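Local coordinates for Rab GDP-dissociation inhibitor (Saccharomyces cerevisiae, PDB 2BCG), which inhibits GDP release from the Rab GTPase Sec4, regulating its nucleotide exchange, and extracts GDP-bound Ypt7 from vacuolar membranes, at residues A[21-30]-A[423-434]; A[49-59]-A[76-87]. All coordinates share one frame; numbering follows the deposited sequence.

Contact 1. Residues A[21-30]-A[423-434]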
loop_
_atom_site.group_PDB
_atom_site.type_symbol
_atom_site.label_atom_id
_atom_site.label_comp_id
_atom_site.label_asym_id
_atom_site.label_seq_id
_atom_site.Cartn_x
_atom_site.Cartn_y
_atom_site.Cartn_z
ATOM N N ILE A 21 7.392 -1.761 0.223
ATOM C CA ILE A 21 6.841 -1.119 -0.971
ATOM C C ILE A 21 7.895 -0.823 -2.091
ATOM O O ILE A 21 7.597 -0.979 -3.268
ATOM C CB ILE A 21 6.059 0.163 -0.576
ATOM C CG1 ILE A 21 5.348 0.800 -1.774
ATOM C CG2 ILE A 21 6.941 1.173 0.162
ATOM C CD1 ILE A 21 4.455 -0.113 -2.531
ATOM N N THR A 22 9.089 -0.363 -1.744
ATOM C CA THR A 22 10.082 -0.096 -2.794
ATOM C C THR A 22 10.317 -1.352 -3.628
ATOM O O THR A 22 10.285 -1.291 -4.869
ATOM C CB THR A 22 11.381 0.385 -2.176
ATOM O OG1 THR A 22 11.126 1.562 -1.421
ATOM C CG2 THR A 22 12.453 0.635 -3.246
ATOM N N GLU A 23 10.483 -2.487 -2.950
ATOM C CA GLU A 23 10.767 -3.763 -3.634
ATOM C C GLU A 23 9.557 -4.240 -4.418
ATOM O O GLU A 23 9.686 -4.777 -5.524
ATOM C CB GLU A 23 11.167 -4.858 -2.648
ATOM C CG GLU A 23 12.611 -4.793 -2.200
ATOM C CD GLU A 23 12.932 -3.616 -1.297
ATOM O OE1 GLU A 23 14.101 -3.148 -1.331
ATOM O OE2 GLU A 23 12.063 -3.218 -0.484
ATOM N N CYS A 24 8.367 -4.116 -3.820
ATOM C CA CYS A 24 7.169 -4.570 -4.517
ATOM C C CYS A 24 6.931 -3.713 -5.789
ATOM O O CYS A 24 6.562 -4.264 -6.809
ATOM C CB CYS A 24 5.942 -4.553 -3.610
ATOM S SG CYS A 24 6.040 -5.767 -2.284
ATOM N N ILE A 25 7.196 -2.404 -5.747
ATOM C CA ILE A 25 7.038 -1.601 -6.973
ATOM C C ILE A 25 7.998 -2.066 -8.046
ATOM O O ILE A 25 7.615 -2.236 -9.216
ATOM C CB ILE A 25 7.205 -0.085 -6.719
ATOM C CG1 ILE A 25 6.043 0.378 -5.825
ATOM C CG2 ILE A 25 7.135 0.697 -8.060
ATOM C CD1 ILE A 25 6.152 1.860 -5.363
ATOM N N LEU A 26 9.253 -2.252 -7.639
ATOM C CA LEU A 26 10.273 -2.701 -8.604
ATOM C C LEU A 26 9.898 -4.064 -9.171
ATOM O O LEU A 26 9.994 -4.271 -10.394
ATOM C CB LEU A 26 11.648 -2.694 -7.957
ATOM C CG LEU A 26 12.149 -1.273 -7.725
ATOM C CD1 LEU A 26 13.200 -1.291 -6.636
ATOM C CD2 LEU A 26 12.672 -0.730 -9.063
ATOM N N SER A 27 9.488 -4.998 -8.305
ATOM C CA SER A 27 9.085 -6.334 -8.758
ATOM C C SER A 27 7.949 -6.211 -9.791
ATOM O O SER A 27 7.982 -6.847 -10.870
ATOM C CB SER A 27 8.668 -7.174 -7.554
ATOM O OG SER A 27 8.189 -8.449 -7.976
ATOM N N GLY A 28 6.947 -5.381 -9.493
ATOM C CA GLY A 28 5.850 -5.169 -10.461
ATOM C C GLY A 28 6.305 -4.578 -11.787
ATOM O O GLY A 28 5.932 -5.073 -12.843
ATOM N N LEU A 29 7.128 -3.526 -11.730
ATOM C CA LEU A 29 7.594 -2.871 -12.961
ATOM C C LEU A 29 8.424 -3.806 -13.810
ATOM O O LEU A 29 8.288 -3.830 -15.051
ATOM C CB LEU A 29 8.405 -1.601 -12.637
ATOM C CG LEU A 29 7.585 -0.474 -12.006
ATOM C CD1 LEU A 29 8.513 0.625 -11.609
ATOM C CD2 LEU A 29 6.459 0.021 -12.947
ATOM N N LEU A 30 9.291 -4.579 -13.165
ATOM C CA LEU A 30 10.146 -5.494 -13.918
ATOM C C LEU A 30 9.349 -6.669 -14.507
ATOM O O LEU A 30 9.617 -7.072 -15.625
ATOM C CB LEU A 30 11.276 -5.979 -13.039
ATOM C CG LEU A 30 12.284 -4.862 -12.686
ATOM C CD1 LEU A 30 13.180 -5.307 -11.546
ATOM C CD2 LEU A 30 13.164 -4.487 -13.933
ATOM N N PHE A 423 5.552 9.914 0.456
ATOM C CA PHE A 423 6.311 8.859 -0.241
ATOM C C PHE A 423 7.195 9.344 -1.414
ATOM O O PHE A 423 7.810 8.529 -2.114
ATOM C CB PHE A 423 5.345 7.726 -0.710
ATOM C CG PHE A 423 5.250 6.515 0.230
ATOM C CD1 PHE A 423 6.392 5.952 0.799
ATOM C CD2 PHE A 423 4.017 5.897 0.494
ATOM C CE1 PHE A 423 6.324 4.818 1.637
ATOM C CE2 PHE A 423 3.950 4.769 1.310
ATOM C CZ PHE A 423 5.105 4.225 1.861
ATOM N N GLU A 424 7.352 10.666 -1.605
ATOM C CA GLU A 424 8.146 11.093 -2.768
ATOM C C GLU A 424 9.585 10.576 -2.727
ATOM O O GLU A 424 10.135 10.165 -3.768
ATOM C CB GLU A 424 8.100 12.610 -2.934
ATOM C CG GLU A 424 7.956 13.045 -4.356
ATOM C CD GLU A 424 6.719 12.479 -5.086
ATOM O OE1 GLU A 424 5.662 12.162 -4.461
ATOM O OE2 GLU A 424 6.825 12.344 -6.311
ATOM N N SER A 425 10.225 10.574 -1.556
ATOM C CA SER A 425 11.606 10.075 -1.515
ATOM C C SER A 425 11.659 8.543 -1.793
ATOM O O SER A 425 12.672 8.032 -2.301
ATOM C CB SER A 425 12.318 10.418 -0.201
ATOM O OG SER A 425 11.673 9.780 0.885
ATOM N N MET A 426 10.577 7.819 -1.496
ATOM C CA MET A 426 10.515 6.371 -1.762
ATOM C C MET A 426 10.429 6.164 -3.279
ATOM O O MET A 426 11.154 5.318 -3.809
ATOM C CB MET A 426 9.339 5.725 -0.999
ATOM C CG MET A 426 9.148 4.205 -1.190
ATOM S SD MET A 426 8.358 3.787 -2.786
ATOM C CE MET A 426 6.683 4.443 -2.465
ATOM N N THR A 427 9.614 6.959 -3.989
ATOM C CA THR A 427 9.559 6.804 -5.461
ATOM C C THR A 427 10.850 7.307 -6.127
ATOM O O THR A 427 11.260 6.793 -7.169
ATOM C CB THR A 427 8.313 7.423 -6.101
ATOM O OG1 THR A 427 8.164 8.758 -5.640
ATOM C CG2 THR A 427 7.086 6.621 -5.697
ATOM N N ASP A 428 11.482 8.321 -5.547
ATOM C CA ASP A 428 12.828 8.704 -6.026
ATOM C C ASP A 428 13.751 7.487 -5.968
ATOM O O ASP A 428 14.541 7.254 -6.903
ATOM C CB ASP A 428 13.433 9.868 -5.224
ATOM C CG ASP A 428 12.745 11.184 -5.505
ATOM O OD1 ASP A 428 13.009 12.133 -4.727
ATOM O OD2 ASP A 428 11.973 11.289 -6.486
ATOM N N ASP A 429 13.680 6.734 -4.855
ATOM C CA ASP A 429 14.529 5.552 -4.667
ATOM C C ASP A 429 14.160 4.479 -5.703
ATOM O O ASP A 429 15.037 3.909 -6.360
ATOM C CB ASP A 429 14.375 4.998 -3.247
ATOM C CG ASP A 429 15.499 4.058 -2.849
ATOM O OD1 ASP A 429 16.627 4.176 -3.423
ATOM O OD2 ASP A 429 15.270 3.224 -1.946
ATOM N N VAL A 430 12.871 4.195 -5.881
ATOM C CA VAL A 430 12.460 3.272 -6.954
ATOM C C VAL A 430 13.059 3.662 -8.319
ATOM O O VAL A 430 13.620 2.831 -9.017
ATOM C CB VAL A 430 10.925 3.252 -7.069
ATOM C CG1 VAL A 430 10.436 2.568 -8.377
ATOM C CG2 VAL A 430 10.330 2.557 -5.825
ATOM N N LYS A 431 12.916 4.931 -8.698
ATOM C CA LYS A 431 13.367 5.374 -10.038
ATOM C C LYS A 431 14.874 5.234 -10.148
ATOM O O LYS A 431 15.404 4.785 -11.193
ATOM C CB LYS A 431 12.977 6.835 -10.299
ATOM C CG LYS A 431 11.498 7.018 -10.674
ATOM C CD LYS A 431 11.078 8.490 -10.985
ATOM C CE LYS A 431 10.885 9.338 -9.729
ATOM N NZ LYS A 431 10.323 10.722 -9.984
ATOM N N ASP A 432 15.579 5.584 -9.073
ATOM C CA ASP A 432 17.030 5.495 -9.075
ATOM C C ASP A 432 17.471 4.030 -9.198
ATOM O O ASP A 432 18.354 3.707 -10.010
ATOM C CB ASP A 432 17.592 6.144 -7.802
ATOM C CG ASP A 432 19.092 6.098 -7.754
ATOM O OD1 ASP A 432 19.655 5.661 -6.714
ATOM O OD2 ASP A 432 19.735 6.470 -8.789
ATOM N N ILE A 433 16.834 3.139 -8.435
ATOM C CA ILE A 433 17.194 1.705 -8.447
ATOM C C ILE A 433 16.883 1.131 -9.831
ATOM O O ILE A 433 17.678 0.350 -10.374
ATOM C CB ILE A 433 16.431 0.888 -7.349
ATOM C CG1 ILE A 433 16.865 1.304 -5.936
ATOM C CG2 ILE A 433 16.705 -0.642 -7.520
ATOM C CD1 ILE A 433 15.857 0.862 -4.843
ATOM N N TYR A 434 15.768 1.547 -10.428
ATOM C CA TYR A 434 15.380 1.024 -11.725
ATOM C C TYR A 434 16.420 1.423 -12.782
ATOM O O TYR A 434 16.823 0.579 -13.600
ATOM C CB TYR A 434 14.016 1.546 -12.121
ATOM C CG TYR A 434 13.494 0.985 -13.412
ATOM C CD1 TYR A 434 13.855 1.547 -14.635
ATOM C CD2 TYR A 434 12.649 -0.126 -13.414
ATOM C CE1 TYR A 434 13.366 1.048 -15.820
ATOM C CE2 TYR A 434 12.153 -0.643 -14.597
ATOM C CZ TYR A 434 12.520 -0.055 -15.799
ATOM O OH TYR A 434 12.027 -0.588 -16.959
HETATM O O HOH W 1 13.201 2.934 -0.173
#

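Contact 2. Residues A[49-59]-A[76-87]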
loop_
_atom_site.group_PDB
_atom_site.type_symbol
_atom_site.label_atom_id
_atom_site.label_comp_id
_atom_site.label_asym_id
_atom_site.label_seq_id
_atom_site.Cartn_x
_atom_site.Cartn_y
_atom_site.Cartn_z
ATOM N N GLU A 49 9.377 -3.277 6.385
ATOM C CA GLU A 49 9.407 -2.341 7.516
ATOM C C GLU A 49 8.258 -1.323 7.542
ATOM O O GLU A 49 7.987 -0.700 8.593
ATOM C CB GLU A 49 10.757 -1.624 7.569
ATOM C CG GLU A 49 11.905 -2.534 7.995
ATOM C CD GLU A 49 11.793 -2.985 9.442
ATOM O OE1 GLU A 49 11.300 -2.201 10.282
ATOM O OE2 GLU A 49 12.196 -4.122 9.743
ATOM N N ALA A 50 7.584 -1.144 6.408
ATOM C CA ALA A 50 6.474 -0.207 6.345
ATOM C C ALA A 50 5.103 -0.926 6.279
ATOM O O ALA A 50 4.142 -0.377 5.776
ATOM C CB ALA A 50 6.620 0.769 5.174
ATOM N N ALA A 51 5.064 -2.169 6.755
ATOM C CA ALA A 51 3.816 -2.930 6.894
ATOM C C ALA A 51 2.789 -2.197 7.772
ATOM O O ALA A 51 3.158 -1.348 8.600
ATOM C CB ALA A 51 4.111 -4.286 7.542
ATOM N N SER A 52 1.528 -2.600 7.622
ATOM C CA SER A 52 0.495 -2.280 8.568
ATOM C C SER A 52 0.192 -3.549 9.341
ATOM O O SER A 52 0.114 -4.643 8.728
ATOM C CB SER A 52 -0.761 -1.761 7.851
ATOM O OG SER A 52 -0.508 -0.605 7.059
ATOM N N VAL A 53 0.028 -3.447 10.669
ATOM C CA VAL A 53 -0.119 -4.652 11.479
ATOM C C VAL A 53 -1.357 -4.594 12.373
ATOM O O VAL A 53 -1.961 -3.526 12.579
ATOM C CB VAL A 53 1.138 -4.859 12.345
ATOM C CG1 VAL A 53 2.403 -4.977 11.456
ATOM C CG2 VAL A 53 1.283 -3.731 13.363
ATOM N N THR A 54 -1.750 -5.760 12.884
ATOM C CA THR A 54 -2.867 -5.821 13.803
ATOM C C THR A 54 -2.498 -5.292 15.192
ATOM O O THR A 54 -1.332 -5.061 15.503
ATOM C CB THR A 54 -3.364 -7.275 13.997
ATOM O OG1 THR A 54 -2.311 -8.059 14.604
ATOM C CG2 THR A 54 -3.828 -7.864 12.686
ATOM N N LEU A 55 -3.519 -5.106 16.031
ATOM C CA LEU A 55 -3.292 -4.656 17.380
ATOM C C LEU A 55 -2.527 -5.690 18.199
ATOM O O LEU A 55 -1.573 -5.345 18.885
ATOM C CB LEU A 55 -4.606 -4.201 18.021
ATOM C CG LEU A 55 -4.547 -3.469 19.349
ATOM C CD1 LEU A 55 -3.563 -2.270 19.345
ATOM C CD2 LEU A 55 -5.932 -2.966 19.581
ATOM N N SER A 56 -2.891 -6.961 18.067
ATOM C CA SER A 56 -2.103 -7.991 18.779
ATOM C C SER A 56 -0.623 -7.951 18.380
ATOM O O SER A 56 0.273 -8.033 19.252
ATOM C CB SER A 56 -2.723 -9.394 18.675
ATOM O OG SER A 56 -2.772 -9.800 17.324
ATOM N N GLN A 57 -0.351 -7.761 17.077
ATOM C CA GLN A 57 1.032 -7.602 16.624
ATOM C C GLN A 57 1.743 -6.372 17.152
ATOM O O GLN A 57 2.950 -6.365 17.401
ATOM C CB GLN A 57 1.113 -7.632 15.094
ATOM C CG GLN A 57 1.417 -8.986 14.593
ATOM C CD GLN A 57 2.687 -9.573 15.256
ATOM O OE1 GLN A 57 3.767 -8.941 15.277
ATOM N NE2 GLN A 57 2.545 -10.769 15.833
ATOM N N LEU A 58 0.979 -5.294 17.319
ATOM C CA LEU A 58 1.531 -4.121 17.919
ATOM C C LEU A 58 2.017 -4.406 19.362
ATOM O O LEU A 58 3.069 -3.906 19.778
ATOM C CB LEU A 58 0.476 -3.011 17.873
ATOM C CG LEU A 58 0.871 -1.608 17.514
ATOM C CD1 LEU A 58 1.687 -1.485 16.232
ATOM C CD2 LEU A 58 -0.381 -0.772 17.469
ATOM N N TYR A 59 1.222 -5.158 20.142
ATOM C CA TYR A 59 1.636 -5.520 21.507
ATOM C C TYR A 59 2.855 -6.415 21.493
ATOM O O TYR A 59 3.784 -6.243 22.277
ATOM C CB TYR A 59 0.481 -6.193 22.267
ATOM C CG TYR A 59 -0.483 -5.206 22.900
ATOM C CD1 TYR A 59 -0.256 -4.713 24.196
ATOM C CD2 TYR A 59 -1.594 -4.724 22.194
ATOM C CE1 TYR A 59 -1.133 -3.776 24.770
ATOM C CE2 TYR A 59 -2.468 -3.792 22.755
ATOM C CZ TYR A 59 -2.234 -3.337 24.057
ATOM O OH TYR A 59 -3.092 -2.412 24.594
ATOM N N PHE A 76 -10.560 -2.573 22.696
ATOM C CA PHE A 76 -10.293 -2.098 21.335
ATOM C C PHE A 76 -11.062 -2.748 20.205
ATOM O O PHE A 76 -10.898 -2.354 19.051
ATOM C CB PHE A 76 -8.804 -2.226 21.045
ATOM C CG PHE A 76 -7.955 -1.406 21.954
ATOM C CD1 PHE A 76 -8.040 -0.020 21.923
ATOM C CD2 PHE A 76 -7.058 -2.020 22.837
ATOM C CE1 PHE A 76 -7.255 0.758 22.763
ATOM C CE2 PHE A 76 -6.242 -1.227 23.682
ATOM C CZ PHE A 76 -6.361 0.149 23.643
ATOM N N GLY A 77 -11.899 -3.738 20.521
ATOM C CA GLY A 77 -12.599 -4.496 19.484
ATOM C C GLY A 77 -11.738 -5.553 18.814
ATOM O O GLY A 77 -10.640 -5.883 19.280
ATOM N N LYS A 78 -12.252 -6.084 17.701
ATOM C CA LYS A 78 -11.618 -7.193 16.977
ATOM C C LYS A 78 -10.336 -6.807 16.213
ATOM O O LYS A 78 -10.276 -5.730 15.604
ATOM C CB LYS A 78 -12.635 -7.830 16.015
ATOM C CG LYS A 78 -13.789 -8.592 16.730
ATOM C CD LYS A 78 -13.421 -10.069 16.958
ATOM C CE LYS A 78 -14.654 -10.954 17.269
ATOM N NZ LYS A 78 -15.097 -10.987 18.720
ATOM N N ASP A 79 -9.331 -7.693 16.266
ATOM C CA ASP A 79 -8.029 -7.518 15.612
ATOM C C ASP A 79 -8.231 -7.180 14.132
ATOM O O ASP A 79 -7.456 -6.417 13.551
ATOM C CB ASP A 79 -7.195 -8.811 15.715
ATOM C CG ASP A 79 -5.782 -8.606 16.298
ATOM O OD1 ASP A 79 -4.972 -9.550 16.166
ATOM O OD2 ASP A 79 -5.464 -7.564 16.898
ATOM N N ARG A 80 -9.276 -7.741 13.516
ATOM C CA ARG A 80 -9.484 -7.544 12.070
ATOM C C ARG A 80 -9.751 -6.074 11.691
ATOM O O ARG A 80 -9.542 -5.679 10.542
ATOM C CB ARG A 80 -10.604 -8.449 11.522
ATOM C CG ARG A 80 -11.934 -8.419 12.297
ATOM C CD ARG A 80 -12.956 -9.413 11.676
ATOM N NE ARG A 80 -12.335 -10.684 11.286
ATOM C CZ ARG A 80 -12.189 -11.741 12.083
ATOM N NH1 ARG A 80 -12.638 -11.714 13.331
ATOM N NH2 ARG A 80 -11.598 -12.840 11.630
ATOM N N ASP A 81 -10.223 -5.272 12.643
ATOM C CA ASP A 81 -10.489 -3.861 12.421
ATOM C C ASP A 81 -9.229 -2.966 12.416
ATOM O O ASP A 81 -9.303 -1.769 12.093
ATOM C CB ASP A 81 -11.400 -3.318 13.531
ATOM C CG ASP A 81 -12.848 -3.755 13.384
ATOM O OD1 ASP A 81 -13.668 -3.279 14.220
ATOM O OD2 ASP A 81 -13.161 -4.550 12.465
ATOM N N TRP A 82 -8.094 -3.532 12.797
ATOM C CA TRP A 82 -6.880 -2.728 13.016
ATOM C C TRP A 82 -5.838 -3.021 11.938
ATOM O O TRP A 82 -5.477 -4.185 11.741
ATOM C CB TRP A 82 -6.319 -3.014 14.416
ATOM C CG TRP A 82 -7.221 -2.517 15.528
ATOM C CD1 TRP A 82 -8.331 -3.151 16.047
ATOM C CD2 TRP A 82 -7.107 -1.277 16.220
ATOM N NE1 TRP A 82 -8.927 -2.360 17.011
ATOM C CE2 TRP A 82 -8.172 -1.221 17.170
ATOM C CE3 TRP A 82 -6.191 -0.213 16.164
ATOM C CZ2 TRP A 82 -8.344 -0.130 18.024
ATOM C CZ3 TRP A 82 -6.365 0.868 17.012
ATOM C CH2 TRP A 82 -7.431 0.905 17.932
ATOM N N ASN A 83 -5.364 -1.960 11.282
ATOM C CA ASN A 83 -4.317 -2.051 10.257
ATOM C C ASN A 83 -3.429 -0.840 10.518
ATOM O O ASN A 83 -3.647 0.236 9.977
ATOM C CB ASN A 83 -4.904 -1.949 8.845
ATOM C CG ASN A 83 -5.843 -3.090 8.538
ATOM O OD1 ASN A 83 -5.393 -4.220 8.348
ATOM N ND2 ASN A 83 -7.156 -2.812 8.523
ATOM N N VAL A 84 -2.481 -1.018 11.414
ATOM C CA VAL A 84 -1.731 0.099 11.935
ATOM C C VAL A 84 -0.369 0.218 11.267
ATOM O O VAL A 84 0.453 -0.695 11.387
ATOM C CB VAL A 84 -1.538 -0.063 13.457
ATOM C CG1 VAL A 84 -0.749 1.125 14.026
ATOM C CG2 VAL A 84 -2.879 -0.299 14.145
ATOM N N ASP A 85 -0.153 1.331 10.564
ATOM C CA ASP A 85 1.138 1.588 9.908
ATOM C C ASP A 85 2.261 1.570 10.943
ATOM O O ASP A 85 2.180 2.202 12.016
ATOM C CB ASP A 85 1.135 2.966 9.240
ATOM C CG ASP A 85 0.098 3.099 8.151
ATOM O OD1 ASP A 85 -0.328 2.082 7.553
ATOM O OD2 ASP A 85 -0.288 4.265 7.893
ATOM N N LEU A 86 3.348 0.886 10.601
ATOM C CA LEU A 86 4.545 0.982 11.430
ATOM C C LEU A 86 5.332 2.265 11.122
ATOM O O LEU A 86 6.035 2.788 11.983
ATOM C CB LEU A 86 5.417 -0.241 11.179
ATOM C CG LEU A 86 4.812 -1.611 11.603
ATOM C CD1 LEU A 86 5.717 -2.750 11.178
ATOM C CD2 LEU A 86 4.649 -1.687 13.094
ATOM N N ILE A 87 5.205 2.737 9.870
ATOM C CA ILE A 87 5.925 3.919 9.401
ATOM C C ILE A 87 4.952 4.881 8.694
ATOM O O ILE A 87 4.413 4.533 7.642
ATOM C CB ILE A 87 7.107 3.552 8.454
ATOM C CG1 ILE A 87 8.089 2.655 9.199
ATOM C CG2 ILE A 87 7.750 4.862 7.906
ATOM C CD1 ILE A 87 9.315 2.269 8.372
HETATM O O HOH W 2 3.842 1.780 7.524
HETATM O O HOH W 3 -2.969 -5.164 8.893
#

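Contact 1. Residues A[21-30]-A[423-434]
Thr22 and Val430 mark the nearest approach of two helices whose facing sides are buried, their CA atoms 5.9 Å apart. The axes of 21-30 and 424-434 come within 9.7 Å and cross at -44°, and the side chains mesh as knobs into holes: Thr22 sits among Met426, Asp429, Val430 and Ile433, while Val430 enters the hole formed by Thr22, Ile25, Leu26 and Leu29.

Met426 can be followed outward from CB. Its CG lies opposite the backbone N (chi1 180°), which carries the chain across to helix 21-30, where CG passes Thr22 OG1 at 3.3 Å. The chain then bends at chi2 (-78°), and SD lies 3.9 Å from Ile25 CD1, the two side chains reaching toward each other tip to tip. A second bend turns CE toward Ile21, 3.9 Å from CG1, and also sets this methyl 3.5 Å above one face of the Phe423 ring, offset toward its rim. Replacing this methionine by alanine would remove SD and CE, and is likely to leave a gap among Ile21, Ile25 and Phe423 and take the methyl away from that ring face.

Further along, Val430 CG1 lies 3.8 Å from Ile25 CG2, and Leu26 CD1 meets Ile433 CG2 at 3.7 Å, the two side chains at about a right angle. Leu26 CD2 approaches the edge of the Tyr434 ring, whose hydroxyl bonds to Asp33.

Helix 21-32 follows strand 14-17 of the parallel sheet, consistent with the Rossmann-like clan of this family, and helix 424-438 packs against helix 21-32. No direct hydrogen bond joins the segments; one water accepts from Thr22 OG1 and donates to Asp429 OD2, which also receives Arg415 N. Cohesion across the contact therefore rests on apolar shape fit, with polar bridging confined to the Thr22-Asp429 side.

Contact 2. Residues A[49-59]-A[76-87]
Ser52-Val53 and Val84-Asp85 run antiparallel. Val53 and Val84 form the hydrogen-bonded pair: Val84 N reaches Val53 O at 2.8 Å, nearly straight at 171°, and Val53 N returns to Val84 O at 2.9 Å from well above the carbonyl plane. Ser52 and Asp85 are the neighbouring non-hydrogen-bonded pair, and beyond them Leu86 N bonds to Ala51 O at 3.0 Å. On the Ser52 face, Ser52 OG donates to Asp85 OD1 at 2.7 Å; Asp85 OD2 is held by Tyr236. On the Val53 face, Val53 CG2 meets Leu86 CD2 at 3.9 Å.

This is a two-stranded antiparallel ribbon whose connection carries helices 55-62 and 69-76. Val84 of the ribbon and Leu58 of helix 55-62 lie together against Ile314 of strand 303-317, in the large mixed sheet.

At the start of helix 55-62, Thr54 is the N-cap, its OG1 accepting Gln57 N. Asp79 reaches over from the other segment: its OD2 takes Ser56 N at 2.9 Å through the syn lone pair.

With CG anti to the backbone N (chi1 -170°), Leu55 turns CD2 over one indole face of Trp82, 3.9 Å from the five-membered ring centroid and 15° off the normal, a CH-pi contact. The same methyl abuts Phe76 CB. In its ring plane, Trp82 NE1 donates to Phe76 O, which probably helps to hold the indole's rotation.

From the N terminus the chain forms strand 14-17 and then segment 21-30, the first half of contact 1, which meets 423-434 only after 392 intervening residues. Contact 2 is nested wholly inside that long loop: 49-59 is met again by 76-87 after just 16 residues, ten of them helical. No segments cross in order. Contact 1 thus joins a helix from the N-terminal part of the chain to one near its C terminus, beside the parallel sheet, whereas contact 2 closes a local excursion lying against strands 303-317 and 362-369 of the mixed sheet. Their centres are 24 Å apart and their nearest atoms about 5 Å, so the two are neighbours without touching.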